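Local coordinates for protein putative adhesin (Parabacteroides distasonis, PDB 3LJY) that is of unknown function but, as a putative lipoprotein with a head domain of the auto-transporter adhesin type, probably takes part in cell adhesion, at residues 162-167 / 185-190; 146-151 / 166-171. All coordinates share one frame; numbering follows the deposited sequence.

Contact 1. Residues 162-167 / 185-190; sequences ITIKKG and FGLAVP
The backbones of Lys-166 and Gly-186 come within 4.4 Å at their CA atoms, and the two chains then run on in the same direction towards the bond between Gly-167 and Ala-188, as neighbouring rungs of a parallel beta-solenoid, probably right-handed as in the pectate-lyase-like clan. One direct hydrogen bond passes between them, from Ala-188 N to Gly-167 O (3.2 Å, 163° at the hydrogen); the donor stands 37° above the carbonyl plane. Ile-164 O and Gly-186 N are 4.2 Å apart, and a water bridges them: it donates to Ile-164 O at 2.6 Å and accepts from Gly-186 N at 2.8 Å. Two CA-H...O contacts, Gly-186 CA to Lys-165 O and Lys-166 CA to Gly-186 O, bring the corner at Gly-186 close to the other backbone.

On the inner side, Ile-164 and Leu-187 meet obliquely, both also touching Ile-152 of strand 151-156. With CG anti to the backbone N (chi1 -173°), Leu-187 divides its two methyls between different neighbours: CD2 packs on Ile-164 CD1 at 3.7 Å, while CD1 rests against the backbone carbonyl carbon of Gly-167, 3.6 Å away.

Contact 2. Residues 146-151 / 166-171; sequences HLEADK and KGNAKE
Two successive rungs of the parallel beta-solenoid pair here along one face, Leu-147 beside Gly-167, Glu-148 beside Asn-168 and Ala-149 beside Ala-169. Strands 147-149 and 167-169 run 4.6 Å apart with 25° between their directions. Parallel pairing shows in the bonding: Leu-147 N and Ala-149 N donate to Lys-166 O and Asn-168 O, while Asn-168 N and Lys-170 N return to Leu-147 O and Ala-149 O. At the corner, Glu-171 N donates to Asp-150 O, carrying the register round the turn. Leu-147, Ala-149 and Ala-169 face inward, and Ile-152 touches both Leu-147 and Ala-169.

The outer face carries a polar chain. Asn-168 ND2 donates at 2.7 Å to Glu-148 OE1, which receives it on its syn lone pair and lies close to the amide plane of Asn-168, although carboxylate and amide are turned 45° from each other. The other oxygen, OE2, takes His-146 NE2 on its anti lone pair at 2.6 Å. A bend at chi2 (-73°) folds the Glu-148 carboxylate back between these two donors. Lys-166 extends obliquely across the imidazole, its CE 3.8 Å from the ring centroid in a CH-pi contact, while Gly-167 CA lies at the ring edge. At the far end, Lys-151 NZ forms salt bridges with Asp-173 and Glu-153.

Thr-126 OG1 bonds His-146 ND1, so the imidazole is held at both nitrogens and the carboxylate at both oxygens. Such a carboxylate would tend to stabilise a protonated imidazole, with the nearby Lys-166 ammonium probably opposing that shift.

Overall arrangement
Following the chain from its N-terminal side, residues 146-151 come first; one turn of the solenoid later residues 166-171 lie alongside them, and contact 2 closes that loop. Contact 1 opens on residues 162-167, before the loop of contact 2 has ended, and closes at 185-190, a further turn on. The two loops therefore overlap in sequence, and the contacts share Lys-166 and Gly-167. Strand 167-169 is thus flanked by the preceding turn in contact 2 and the following turn in contact 1. The centres of the two contacts are about 7 Å apart, and a probable hydrogen bond from Ala-169 N to Ala-188 O continues the connection. Together they tie three consecutive turns through the row of strands 147-149, 167-169 and 188-189.

Contact 1. Residues 162-167 / 185-190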
ATOM      1  N   ILE A 162       5.903   3.829   5.336  1.00 47.18           N
ATOM      2  CA  ILE A 162       5.943   3.610   3.918  1.00 45.60           C
ATOM      3  C   ILE A 162       7.406   3.540   3.506  1.00 45.13           C
ATOM      4  O   ILE A 162       8.150   4.477   3.786  1.00 45.38           O
ATOM      5  CB  ILE A 162       5.202   4.736   3.133  1.00 46.86           C
ATOM      6  CG1 ILE A 162       3.669   4.656   3.399  1.00 47.44           C
ATOM      7  CG2 ILE A 162       5.492   4.632   1.673  1.00 43.77           C
ATOM      8  CD1 ILE A 162       2.861   5.934   3.077  1.00 45.14           C
ATOM      9  N   THR A 163       7.821   2.435   2.843  1.00 44.77           N
ATOM     10  CA  THR A 163       9.163   2.331   2.229  1.00 43.35           C
ATOM     11  C   THR A 163       9.052   2.363   0.710  1.00 43.58           C
ATOM     12  O   THR A 163       8.226   1.675   0.161  1.00 46.63           O
ATOM     13  CB  THR A 163       9.880   1.049   2.668  1.00 41.49           C
ATOM     14  OG1 THR A 163      10.029   1.046   4.086  1.00 42.53           O
ATOM     15  CG2 THR A 163      11.254   0.928   2.012  1.00 40.80           C
ATOM     16  N   ILE A 164       9.832   3.201   0.043  1.00 44.59           N
ATOM     17  CA  ILE A 164       9.949   3.170  -1.412  1.00 45.02           C
ATOM     18  C   ILE A 164      11.438   3.067  -1.711  1.00 46.58           C
ATOM     19  O   ILE A 164      12.203   4.003  -1.410  1.00 44.82           O
ATOM     20  CB  ILE A 164       9.363   4.410  -2.158  1.00 45.44           C
ATOM     21  CG1 ILE A 164       7.933   4.730  -1.700  1.00 44.89           C
ATOM     22  CG2 ILE A 164       9.385   4.163  -3.689  1.00 41.97           C
ATOM     23  CD1 ILE A 164       7.381   6.028  -2.280  1.00 44.03           C
ATOM     24  N   LYS A 165      11.827   1.922  -2.287  1.00 46.34           N
ATOM     25  CA  LYS A 165      13.205   1.484  -2.295  1.00 46.07           C
ATOM     26  C   LYS A 165      14.005   2.086  -3.425  1.00 47.07           C
ATOM     27  O   LYS A 165      15.212   2.264  -3.294  1.00 48.08           O
ATOM     28  CB  LYS A 165      13.258  -0.021  -2.419  1.00 45.43           C
ATOM     29  CG  LYS A 165      12.813  -0.729  -1.188  1.00 47.60           C
ATOM     30  CD  LYS A 165      12.989  -2.252  -1.341  1.00 45.79           C
ATOM     31  CE  LYS A 165      12.386  -2.996  -0.137  1.00 46.19           C
ATOM     32  NZ  LYS A 165      12.347  -4.472  -0.319  1.00 47.58           N
ATOM     33  N   LYS A 166      13.354   2.356  -4.548  1.00 48.02           N
ATOM     34  CA  LYS A 166      14.051   2.898  -5.681  1.00 50.66           C
ATOM     35  C   LYS A 166      13.127   3.467  -6.750  1.00 47.34           C
ATOM     36  O   LYS A 166      11.949   3.184  -6.780  1.00 44.45           O
ATOM     37  CB  LYS A 166      15.016   1.848  -6.269  1.00 50.67           C
ATOM     38  CG  LYS A 166      14.507   1.049  -7.417  1.00 57.07           C
ATOM     39  CD  LYS A 166      15.583   0.047  -7.946  1.00 57.39           C
ATOM     40  CE  LYS A 166      14.938  -1.005  -8.838  1.00 62.24           C
ATOM     41  NZ  LYS A 166      15.829  -2.179  -9.234  1.00 66.29           N
ATOM     42  N   GLY A 167      13.704   4.270  -7.632  1.00 46.88           N
ATOM     43  CA  GLY A 167      12.977   4.817  -8.772  1.00 45.99           C
ATOM     44  C   GLY A 167      13.003   6.325  -8.898  1.00 44.65           C
ATOM     45  O   GLY A 167      13.903   7.000  -8.382  1.00 45.80           O
ATOM     46  N   PHE A 185      14.706   7.306   0.713  1.00 45.14           N
ATOM     47  CA  PHE A 185      16.037   7.721   0.276  1.00 45.24           C
ATOM     48  C   PHE A 185      16.315   7.331  -1.190  1.00 46.26           C
ATOM     49  O   PHE A 185      17.017   8.052  -1.902  1.00 47.03           O
ATOM     50  CB  PHE A 185      17.149   7.091   1.145  1.00 44.71           C
ATOM     51  CG  PHE A 185      17.518   7.879   2.374  1.00 46.28           C
ATOM     52  CD1 PHE A 185      17.504   9.270   2.387  1.00 47.01           C
ATOM     53  CD2 PHE A 185      17.931   7.220   3.526  1.00 46.37           C
ATOM     54  CE1 PHE A 185      17.854   9.978   3.535  1.00 46.21           C
ATOM     55  CE2 PHE A 185      18.287   7.932   4.667  1.00 44.39           C
ATOM     56  CZ  PHE A 185      18.252   9.310   4.663  1.00 44.24           C
ATOM     57  N   GLY A 186      15.803   6.170  -1.609  1.00 46.73           N
ATOM     58  CA  GLY A 186      16.034   5.645  -2.951  1.00 46.70           C
ATOM     59  C   GLY A 186      15.105   6.164  -4.051  1.00 47.79           C
ATOM     60  O   GLY A 186      15.337   5.915  -5.253  1.00 48.35           O
ATOM     61  N   LEU A 187      14.044   6.873  -3.679  1.00 47.39           N
ATOM     62  CA  LEU A 187      13.197   7.550  -4.665  1.00 46.44           C
ATOM     63  C   LEU A 187      13.657   8.995  -4.919  1.00 46.63           C
ATOM     64  O   LEU A 187      13.474   9.899  -4.092  1.00 47.37           O
ATOM     65  CB  LEU A 187      11.744   7.546  -4.211  1.00 47.00           C
ATOM     66  CG  LEU A 187      10.681   8.070  -5.188  1.00 46.03           C
ATOM     67  CD1 LEU A 187      10.547   7.163  -6.347  1.00 41.98           C
ATOM     68  CD2 LEU A 187       9.367   8.260  -4.484  1.00 41.36           C
ATOM     69  N   ALA A 188      14.197   9.206  -6.112  1.00 46.07           N
ATOM     70  CA  ALA A 188      14.693  10.487  -6.566  1.00 45.19           C
ATOM     71  C   ALA A 188      13.528  11.340  -7.000  1.00 45.22           C
ATOM     72  O   ALA A 188      12.827  10.993  -7.936  1.00 45.25           O
ATOM     73  CB  ALA A 188      15.663  10.248  -7.747  1.00 44.47           C
ATOM     74  N   VAL A 189      13.317  12.470  -6.322  1.00 47.41           N
ATOM     75  CA  VAL A 189      12.227  13.398  -6.668  1.00 45.58           C
ATOM     76  C   VAL A 189      12.751  14.784  -6.923  1.00 45.44           C
ATOM     77  O   VAL A 189      13.218  15.426  -6.012  1.00 48.07           O
ATOM     78  CB  VAL A 189      11.183  13.472  -5.536  1.00 45.62           C
ATOM     79  CG1 VAL A 189      10.067  14.484  -5.922  1.00 44.44           C
ATOM     80  CG2 VAL A 189      10.625  12.073  -5.203  1.00 39.31           C
ATOM     81  N   PRO A 190      12.670  15.282  -8.162  1.00 45.71           N
ATOM     82  CA  PRO A 190      13.100  16.679  -8.391  1.00 44.32           C
ATOM     83  C   PRO A 190      12.372  17.767  -7.582  1.00 45.24           C
ATOM     84  O   PRO A 190      13.016  18.636  -6.996  1.00 45.83           O
ATOM     85  CB  PRO A 190      12.871  16.866  -9.885  1.00 44.87           C
ATOM     86  CG  PRO A 190      12.952  15.425 -10.467  1.00 42.71           C
ATOM     87  CD  PRO A 190      12.281  14.610  -9.418  1.00 44.94           C
TER
HETATM   88  O   HOH W   1      14.493   4.197  -0.191  1.00 34.83           O

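Contact 2. Residues 146-151 / 166-171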
ATOM      1  N   HIS A 146       9.885  -0.536  -6.566  1.00 47.05           N
ATOM      2  CA  HIS A 146      10.357   0.302  -7.654  1.00 46.34           C
ATOM      3  C   HIS A 146       9.213   1.119  -8.287  1.00 46.54           C
ATOM      4  O   HIS A 146       8.247   0.567  -8.783  1.00 48.41           O
ATOM      5  CB  HIS A 146      11.086  -0.587  -8.643  1.00 45.17           C
ATOM      6  CG  HIS A 146      11.682   0.129  -9.824  1.00 45.59           C
ATOM      7  ND1 HIS A 146      11.936  -0.510 -11.020  1.00 48.03           N
ATOM      8  CD2 HIS A 146      12.067   1.415  -9.998  1.00 47.49           C
ATOM      9  CE1 HIS A 146      12.456   0.355 -11.872  1.00 47.97           C
ATOM     10  NE2 HIS A 146      12.538   1.531 -11.280  1.00 44.90           N
ATOM     11  N   LEU A 147       9.324   2.441  -8.235  1.00 46.38           N
ATOM     12  CA  LEU A 147       8.319   3.355  -8.795  1.00 44.85           C
ATOM     13  C   LEU A 147       8.922   4.219  -9.923  1.00 44.79           C
ATOM     14  O   LEU A 147      10.051   4.677  -9.829  1.00 45.33           O
ATOM     15  CB  LEU A 147       7.749   4.257  -7.676  1.00 45.74           C
ATOM     16  CG  LEU A 147       6.635   5.252  -8.101  1.00 46.15           C
ATOM     17  CD1 LEU A 147       5.297   4.545  -8.406  1.00 37.75           C
ATOM     18  CD2 LEU A 147       6.464   6.377  -7.100  1.00 37.67           C
ATOM     19  N   GLU A 148       8.187   4.374 -11.013  1.00 44.30           N
ATOM     20  CA  GLU A 148       8.503   5.379 -12.032  1.00 44.51           C
ATOM     21  C   GLU A 148       7.212   6.169 -12.307  1.00 43.13           C
ATOM     22  O   GLU A 148       6.269   5.661 -12.893  1.00 41.78           O
ATOM     23  CB  GLU A 148       9.068   4.761 -13.318  1.00 44.73           C
ATOM     24  CG  GLU A 148      10.312   3.875 -13.135  1.00 48.23           C
ATOM     25  CD  GLU A 148      11.647   4.624 -12.830  1.00 50.03           C
ATOM     26  OE1 GLU A 148      11.798   5.847 -13.091  1.00 48.99           O
ATOM     27  OE2 GLU A 148      12.582   3.941 -12.345  1.00 52.18           O
ATOM     28  N   ALA A 149       7.166   7.401 -11.810  1.00 43.84           N
ATOM     29  CA  ALA A 149       5.907   8.151 -11.711  1.00 44.42           C
ATOM     30  C   ALA A 149       6.066   9.608 -12.089  1.00 43.95           C
ATOM     31  O   ALA A 149       7.166  10.166 -12.048  1.00 45.44           O
ATOM     32  CB  ALA A 149       5.300   8.034 -10.269  1.00 40.92           C
ATOM     33  N   ASP A 150       4.954  10.225 -12.461  1.00 44.76           N
ATOM     34  CA  ASP A 150       4.890  11.671 -12.588  1.00 45.62           C
ATOM     35  C   ASP A 150       4.740  12.303 -11.201  1.00 45.39           C
ATOM     36  O   ASP A 150       5.383  13.309 -10.890  1.00 44.70           O
ATOM     37  CB  ASP A 150       3.744  12.073 -13.540  1.00 46.07           C
ATOM     38  CG  ASP A 150       4.032  11.689 -15.001  1.00 52.23           C
ATOM     39  OD1 ASP A 150       5.153  12.015 -15.446  1.00 58.33           O
ATOM     40  OD2 ASP A 150       3.174  11.084 -15.717  1.00 54.10           O
ATOM     41  N   LYS A 151       3.891  11.699 -10.371  1.00 46.46           N
ATOM     42  CA  LYS A 151       3.556  12.222  -9.045  1.00 46.14           C
ATOM     43  C   LYS A 151       3.454  11.116  -8.027  1.00 45.64           C
ATOM     44  O   LYS A 151       2.879  10.058  -8.293  1.00 45.65           O
ATOM     45  CB  LYS A 151       2.235  12.990  -9.111  1.00 47.14           C
ATOM     46  CG  LYS A 151       1.712  13.581  -7.787  1.00 51.35           C
ATOM     47  CD  LYS A 151       2.716  14.514  -7.073  1.00 50.76           C
ATOM     48  CE  LYS A 151       2.045  15.700  -6.403  1.00 52.66           C
ATOM     49  NZ  LYS A 151       1.281  15.311  -5.208  1.00 56.53           N
ATOM     50  N   LYS A 166      13.354   2.356  -4.548  1.00 48.02           N
ATOM     51  CA  LYS A 166      14.051   2.898  -5.681  1.00 50.66           C
ATOM     52  C   LYS A 166      13.127   3.467  -6.750  1.00 47.34           C
ATOM     53  O   LYS A 166      11.949   3.184  -6.780  1.00 44.45           O
ATOM     54  CB  LYS A 166      15.016   1.848  -6.269  1.00 50.67           C
ATOM     55  CG  LYS A 166      14.507   1.049  -7.417  1.00 57.07           C
ATOM     56  CD  LYS A 166      15.583   0.047  -7.946  1.00 57.39           C
ATOM     57  CE  LYS A 166      14.938  -1.005  -8.838  1.00 62.24           C
ATOM     58  NZ  LYS A 166      15.829  -2.179  -9.234  1.00 66.29           N
ATOM     59  N   GLY A 167      13.704   4.270  -7.632  1.00 46.88           N
ATOM     60  CA  GLY A 167      12.977   4.817  -8.772  1.00 45.99           C
ATOM     61  C   GLY A 167      13.003   6.325  -8.898  1.00 44.65           C
ATOM     62  O   GLY A 167      13.903   7.000  -8.382  1.00 45.80           O
ATOM     63  N   ASN A 168      12.016   6.844  -9.622  1.00 44.02           N
ATOM     64  CA  ASN A 168      11.888   8.271  -9.881  1.00 43.67           C
ATOM     65  C   ASN A 168      10.430   8.700  -9.761  1.00 43.87           C
ATOM     66  O   ASN A 168       9.540   7.965 -10.142  1.00 42.75           O
ATOM     67  CB  ASN A 168      12.362   8.643 -11.298  1.00 44.62           C
ATOM     68  CG  ASN A 168      13.814   8.272 -11.569  1.00 45.15           C
ATOM     69  OD1 ASN A 168      14.751   9.028 -11.264  1.00 46.03           O
ATOM     70  ND2 ASN A 168      14.003   7.108 -12.164  1.00 43.19           N
ATOM     71  N   ALA A 169      10.202   9.900  -9.225  1.00 44.31           N
ATOM     72  CA  ALA A 169       8.890  10.586  -9.312  1.00 45.57           C
ATOM     73  C   ALA A 169       9.149  12.032  -9.638  1.00 45.41           C
ATOM     74  O   ALA A 169       9.892  12.668  -8.927  1.00 48.76           O
ATOM     75  CB  ALA A 169       8.083  10.482  -7.972  1.00 40.99           C
ATOM     76  N   LYS A 170       8.529  12.578 -10.672  1.00 46.53           N
ATOM     77  CA  LYS A 170       8.794  13.976 -11.041  1.00 47.75           C
ATOM     78  C   LYS A 170       8.444  15.011  -9.941  1.00 46.96           C
ATOM     79  O   LYS A 170       9.132  16.029  -9.789  1.00 46.42           O
ATOM     80  CB  LYS A 170       8.037  14.338 -12.307  1.00 46.35           C
ATOM     81  CG  LYS A 170       8.614  13.767 -13.524  1.00 49.92           C
ATOM     82  CD  LYS A 170       7.802  14.161 -14.733  1.00 52.94           C
ATOM     83  CE  LYS A 170       7.994  13.138 -15.856  1.00 56.94           C
ATOM     84  NZ  LYS A 170       9.441  12.869 -16.166  1.00 59.75           N
ATOM     85  N   GLU A 171       7.355  14.760  -9.225  1.00 46.30           N
ATOM     86  CA  GLU A 171       6.916  15.611  -8.123  1.00 47.75           C
ATOM     87  C   GLU A 171       6.478  14.742  -6.967  1.00 45.31           C
ATOM     88  O   GLU A 171       6.051  13.621  -7.175  1.00 43.02           O
ATOM     89  CB  GLU A 171       5.737  16.483  -8.527  1.00 48.88           C
ATOM     90  CG  GLU A 171       5.995  17.360  -9.697  1.00 54.13           C
ATOM     91  CD  GLU A 171       4.942  18.433  -9.875  1.00 59.65           C
ATOM     92  OE1 GLU A 171       3.856  18.367  -9.236  1.00 64.41           O
ATOM     93  OE2 GLU A 171       5.221  19.362 -10.658  1.00 67.05           O
TER